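Side-chain contacts in glucose-6-phosphate isomerase (Plasmodium falciparum, PDB 3QKI), which probably catalyses the reversible interconversion of alpha-D-glucose 6-phosphate and beta-D-fructose 6-phosphate, the second step of glycolysis: residues E345-L348 and E354-P357; L362-N367 and E534-A539. One frame throughout, in Å; residues are numbered along the deposited sequence.

Interaction 1 of 2, residues E345-L348 and E354-P357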
loop_
_atom_site.group_PDB
_atom_site.type_symbol
_atom_site.label_atom_id
_atom_site.label_comp_id
_atom_site.label_asym_id
_atom_site.label_seq_id
_atom_site.Cartn_x
_atom_site.Cartn_y
_atom_site.Cartn_z
ATOM N N GLU A 345 -8.136 16.081 -23.926
ATOM C CA GLU A 345 -8.764 16.326 -25.240
ATOM C C GLU A 345 -9.436 15.080 -25.791
ATOM O O GLU A 345 -10.547 15.157 -26.323
ATOM C CB GLU A 345 -7.739 16.885 -26.246
ATOM C CG GLU A 345 -7.290 18.297 -25.911
ATOM C CD GLU A 345 -8.275 19.381 -26.312
ATOM O OE1 GLU A 345 -8.482 19.564 -27.529
ATOM O OE2 GLU A 345 -8.814 20.066 -25.413
ATOM N N HIS A 346 -8.790 13.917 -25.606
ATOM C CA HIS A 346 -9.333 12.624 -26.009
ATOM C C HIS A 346 -10.603 12.346 -25.190
ATOM O O HIS A 346 -11.653 12.009 -25.754
ATOM C CB HIS A 346 -8.291 11.500 -25.770
ATOM C CG HIS A 346 -8.850 10.135 -25.946
ATOM N ND1 HIS A 346 -9.074 9.603 -27.210
ATOM C CD2 HIS A 346 -9.256 9.242 -25.014
ATOM C CE1 HIS A 346 -9.593 8.402 -27.013
ATOM N NE2 HIS A 346 -9.723 8.136 -25.707
ATOM N N PHE A 347 -10.510 12.516 -23.868
ATOM C CA PHE A 347 -11.642 12.293 -22.967
ATOM C C PHE A 347 -12.868 13.161 -23.353
ATOM O O PHE A 347 -14.000 12.674 -23.391
ATOM C CB PHE A 347 -11.214 12.595 -21.521
ATOM C CG PHE A 347 -12.289 12.489 -20.461
ATOM C CD1 PHE A 347 -13.176 11.411 -20.444
ATOM C CD2 PHE A 347 -12.339 13.396 -19.417
ATOM C CE1 PHE A 347 -14.136 11.294 -19.442
ATOM C CE2 PHE A 347 -13.274 13.257 -18.389
ATOM C CZ PHE A 347 -14.142 12.192 -18.384
ATOM N N LEU A 348 -12.629 14.438 -23.640
ATOM C CA LEU A 348 -13.711 15.351 -23.983
ATOM C C LEU A 348 -14.328 15.066 -25.355
ATOM O O LEU A 348 -15.559 15.110 -25.499
ATOM C CB LEU A 348 -13.185 16.797 -23.940
ATOM C CG LEU A 348 -14.154 17.915 -24.353
ATOM C CD1 LEU A 348 -15.325 18.038 -23.358
ATOM C CD2 LEU A 348 -13.418 19.254 -24.450
ATOM N N GLU A 354 -15.119 4.777 -28.425
ATOM C CA GLU A 354 -13.697 4.894 -28.711
ATOM C C GLU A 354 -12.978 5.729 -27.638
ATOM O O GLU A 354 -11.796 6.056 -27.788
ATOM C CB GLU A 354 -13.473 5.493 -30.121
ATOM C CG GLU A 354 -14.076 4.695 -31.272
ATOM C CD GLU A 354 -13.698 3.226 -31.398
ATOM O OE1 GLU A 354 -12.507 2.884 -31.201
ATOM O OE2 GLU A 354 -14.600 2.414 -31.713
ATOM N N ASN A 355 -13.691 6.043 -26.554
ATOM C CA ASN A 355 -13.201 6.887 -25.474
ATOM C C ASN A 355 -12.610 6.014 -24.343
ATOM O O ASN A 355 -13.344 5.384 -23.567
ATOM C CB ASN A 355 -14.349 7.778 -25.005
ATOM C CG ASN A 355 -13.923 8.923 -24.139
ATOM O OD1 ASN A 355 -13.157 8.758 -23.171
ATOM N ND2 ASN A 355 -14.459 10.106 -24.437
ATOM N N ILE A 356 -11.282 5.955 -24.287
ATOM C CA ILE A 356 -10.523 5.113 -23.348
ATOM C C ILE A 356 -10.897 5.312 -21.852
ATOM O O ILE A 356 -11.318 4.336 -21.227
ATOM C CB ILE A 356 -9.002 5.123 -23.669
ATOM C CG1 ILE A 356 -8.743 4.373 -24.973
ATOM C CG2 ILE A 356 -8.164 4.514 -22.521
ATOM C CD1 ILE A 356 -7.421 4.679 -25.641
ATOM N N PRO A 357 -10.856 6.534 -21.275
ATOM C CA PRO A 357 -11.274 6.679 -19.856
ATOM C C PRO A 357 -12.747 6.323 -19.623
ATOM O O PRO A 357 -13.098 5.815 -18.560
ATOM C CB PRO A 357 -11.040 8.162 -19.561
ATOM C CG PRO A 357 -10.181 8.676 -20.666
ATOM C CD PRO A 357 -10.390 7.824 -21.841
#

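Interaction 2 of 2, residues L362-N367 and E534-A539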
loop_
_atom_site.group_PDB
_atom_site.type_symbol
_atom_site.label_atom_id
_atom_site.label_comp_id
_atom_site.label_asym_id
_atom_site.label_seq_id
_atom_site.Cartn_x
_atom_site.Cartn_y
_atom_site.Cartn_z
ATOM N N LEU A 362 -16.772 2.590 -17.498
ATOM C CA LEU A 362 -17.920 1.693 -17.751
ATOM C C LEU A 362 -17.636 0.272 -17.290
ATOM O O LEU A 362 -18.507 -0.368 -16.718
ATOM C CB LEU A 362 -18.335 1.700 -19.229
ATOM C CG LEU A 362 -19.053 2.968 -19.745
ATOM C CD1 LEU A 362 -19.113 2.957 -21.265
ATOM C CD2 LEU A 362 -20.435 3.063 -19.198
ATOM N N THR A 363 -16.388 -0.200 -17.514
ATOM C CA THR A 363 -15.924 -1.531 -17.112
ATOM C C THR A 363 -15.962 -1.641 -15.586
ATOM O O THR A 363 -16.481 -2.620 -15.058
ATOM C CB THR A 363 -14.528 -1.774 -17.683
ATOM O OG1 THR A 363 -14.602 -1.747 -19.114
ATOM C CG2 THR A 363 -13.929 -3.073 -17.230
ATOM N N SER A 364 -15.410 -0.635 -14.891
ATOM C CA SER A 364 -15.369 -0.571 -13.431
ATOM C C SER A 364 -16.799 -0.597 -12.847
ATOM O O SER A 364 -17.066 -1.344 -11.905
ATOM C CB SER A 364 -14.638 0.693 -13.010
ATOM O OG SER A 364 -14.552 0.841 -11.600
ATOM N N PHE A 365 -17.700 0.222 -13.410
ATOM C CA PHE A 365 -19.109 0.335 -13.037
ATOM C C PHE A 365 -19.812 -1.012 -13.221
ATOM O O PHE A 365 -20.541 -1.450 -12.338
ATOM C CB PHE A 365 -19.777 1.437 -13.899
ATOM C CG PHE A 365 -21.275 1.550 -13.745
ATOM C CD1 PHE A 365 -21.834 2.158 -12.627
ATOM C CD2 PHE A 365 -22.130 1.050 -14.727
ATOM C CE1 PHE A 365 -23.226 2.268 -12.492
ATOM C CE2 PHE A 365 -23.516 1.130 -14.578
ATOM C CZ PHE A 365 -24.057 1.738 -13.462
ATOM N N TYR A 366 -19.583 -1.667 -14.386
ATOM C CA TYR A 366 -20.147 -2.966 -14.735
ATOM C C TYR A 366 -19.727 -4.053 -13.714
ATOM O O TYR A 366 -20.589 -4.725 -13.149
ATOM C CB TYR A 366 -19.669 -3.325 -16.149
ATOM C CG TYR A 366 -20.125 -4.668 -16.667
ATOM C CD1 TYR A 366 -21.426 -4.853 -17.136
ATOM C CD2 TYR A 366 -19.231 -5.729 -16.791
ATOM C CE1 TYR A 366 -21.842 -6.077 -17.651
ATOM C CE2 TYR A 366 -19.637 -6.963 -17.305
ATOM C CZ TYR A 366 -20.942 -7.127 -17.744
ATOM O OH TYR A 366 -21.340 -8.334 -18.259
ATOM N N ASN A 367 -18.412 -4.178 -13.449
ATOM C CA ASN A 367 -17.883 -5.148 -12.472
ATOM C C ASN A 367 -18.433 -4.936 -11.090
ATOM O O ASN A 367 -18.805 -5.908 -10.420
ATOM C CB ASN A 367 -16.359 -5.112 -12.441
ATOM C CG ASN A 367 -15.747 -5.749 -13.653
ATOM O OD1 ASN A 367 -16.372 -6.567 -14.312
ATOM N ND2 ASN A 367 -14.517 -5.371 -13.983
ATOM N N GLU A 534 -7.615 10.348 -13.793
ATOM C CA GLU A 534 -8.434 11.508 -13.366
ATOM C C GLU A 534 -9.725 11.537 -14.222
ATOM O O GLU A 534 -10.821 11.681 -13.680
ATOM C CB GLU A 534 -7.673 12.843 -13.535
ATOM C CG GLU A 534 -6.532 13.074 -12.548
ATOM C CD GLU A 534 -5.868 14.439 -12.664
ATOM O OE1 GLU A 534 -6.125 15.152 -13.664
ATOM O OE2 GLU A 534 -5.123 14.819 -11.732
ATOM N N SER A 535 -9.589 11.297 -15.535
ATOM C CA SER A 535 -10.729 11.245 -16.461
ATOM C C SER A 535 -11.654 10.073 -16.116
ATOM O O SER A 535 -12.863 10.266 -16.046
ATOM C CB SER A 535 -10.252 11.140 -17.902
ATOM O OG SER A 535 -9.409 12.221 -18.250
ATOM N N ARG A 536 -11.088 8.871 -15.863
ATOM C CA ARG A 536 -11.858 7.684 -15.500
ATOM C C ARG A 536 -12.702 7.933 -14.266
ATOM O O ARG A 536 -13.876 7.578 -14.270
ATOM C CB ARG A 536 -10.917 6.460 -15.303
ATOM C CG ARG A 536 -11.601 5.160 -14.873
ATOM C CD ARG A 536 -11.466 4.975 -13.372
ATOM N NE ARG A 536 -11.873 3.646 -12.896
ATOM C CZ ARG A 536 -11.073 2.583 -12.869
ATOM N NH1 ARG A 536 -9.835 2.662 -13.336
ATOM N NH2 ARG A 536 -11.512 1.431 -12.387
ATOM N N ILE A 537 -12.111 8.553 -13.208
ATOM C CA ILE A 537 -12.829 8.857 -11.964
ATOM C C ILE A 537 -13.966 9.863 -12.163
ATOM O O ILE A 537 -15.069 9.652 -11.646
ATOM C CB ILE A 537 -11.852 9.178 -10.806
ATOM C CG1 ILE A 537 -11.162 7.868 -10.317
ATOM C CG2 ILE A 537 -12.505 9.923 -9.659
ATOM C CD1 ILE A 537 -12.142 6.599 -10.026
ATOM N N VAL A 538 -13.719 10.910 -12.958
ATOM C CA VAL A 538 -14.727 11.911 -13.282
ATOM C C VAL A 538 -15.902 11.229 -14.047
ATOM O O VAL A 538 -17.055 11.428 -13.676
ATOM C CB VAL A 538 -14.115 13.110 -14.057
ATOM C CG1 VAL A 538 -15.191 13.948 -14.741
ATOM C CG2 VAL A 538 -13.251 13.967 -13.138
ATOM N N ALA A 539 -15.597 10.382 -15.048
ATOM C CA ALA A 539 -16.614 9.667 -15.827
ATOM C C ALA A 539 -17.399 8.732 -14.922
ATOM O O ALA A 539 -18.624 8.685 -15.016
ATOM C CB ALA A 539 -15.971 8.875 -16.960
#

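Interaction 1 of 2, residues E345-L348 and E354-P357
His346 and Asn355 carry the two hydrogen bonds of this contact, each linking a side chain to the backbone of the other segment. The imidazole NE2 of His346 accepts the backbone N-H of Ile356 (3.0 Å), with the donor lying near the ring plane and the N-H pointing almost straight at the acceptor. This use of NE2 as acceptor is consistent with a neutral ring carrying its proton on ND1. In the other direction, Asn355 gives ND2 to the carbonyl O of Phe347 at 2.8 Å; the oxygen lies in the amide plane, while the donor sits 34° from the plane of the carbonyl. The same ND2 also reaches Ala350 O.

Together these bonds tie the end of helix 330-349 to the start of helix 356-371 across the short connection between these consecutive helices. Asn355 holds the N-cap position of the second, its OD1 weakly accepting the N-H of Val358.

Pro357 CD meets the imidazole edge at His346 CD2 (3.7 Å), and Phe61 stacks on that ring. Phe347, its CG anti to the backbone N (chi1 177°), brings CD1 to 4.0 Å from Pro357 CB; Asn355 OD1 lies at the phenyl edge, near the ring plane, with the amide turned nearly perpendicular.

Interaction 2 of 2, residues L362-N367 and E534-A539
A buried polar network joins two helices beside the six-stranded mixed sheet of the phosphoglucose isomerase fold: helix 356-371, which leads into strand 375-380, and helix 523-543, which follows strand 513-518. The direct bridge between the segments is a single pair, Ser364 and Arg536, and it illustrates how a long basic side chain can reach from one helix to a short hydroxyl on another.

Arg536 leaves its helix with CG anti to the backbone N, then bends sharply at chi2 (-99°), and the bend helps bring the guanidinium within bonding distance of the serine. Its NH2 donates to Ser364 OG over 3.2 Å. The bond is close to straight, at 167°. Ser364 turns OG anti to its own N, which places the oxygen at the edge of the guanidinium, near its plane. The methylene follows closely, CB coming to 3.3 Å from Arg536 NH2.

Neither polar group depends on this bond alone. Arg536 NH2 also forms a salt bridge with Glu444 OE2 on strand 443-448, while NE pairs with Glu540 OE1 one turn further along helix 523-543. Glu540 in turn uses OE2 to bond Ser364 OG, and Gln417 NE2 reaches the same hydroxyl. The two carboxylates would be expected to stabilise the buried positive charge, and these ties should restrict rotation of the guanidinium. Farther back on the arginine, NE stays 4.1 Å from Ser364 OG and CZ lies 4.0 Å from Ser364 CB.

In the fold
Helix 356-371 belongs to both contacts: interaction 1 fixes its N-terminal end against helix 330-349, and interaction 2 joins it about two turns later to helix 523-543. The centres are 12 Å apart, yet the two meet directly. Phe347 CZ of interaction 1 packs at 3.3 Å from Ser535 O of interaction 2, and Pro357 CB lies 3.5 Å from Ser535 CB, so helix 523-543, one side of interaction 2, also packs on interaction 1. Neither contact touches the fructose 6-phosphate site. Interaction 2 has an indirect connection to it, because Glu534 and Ile537 pack against helix 388-400, which carries Gln394 and Glu398, two residues that bind beta-D-fructose 6-phosphate.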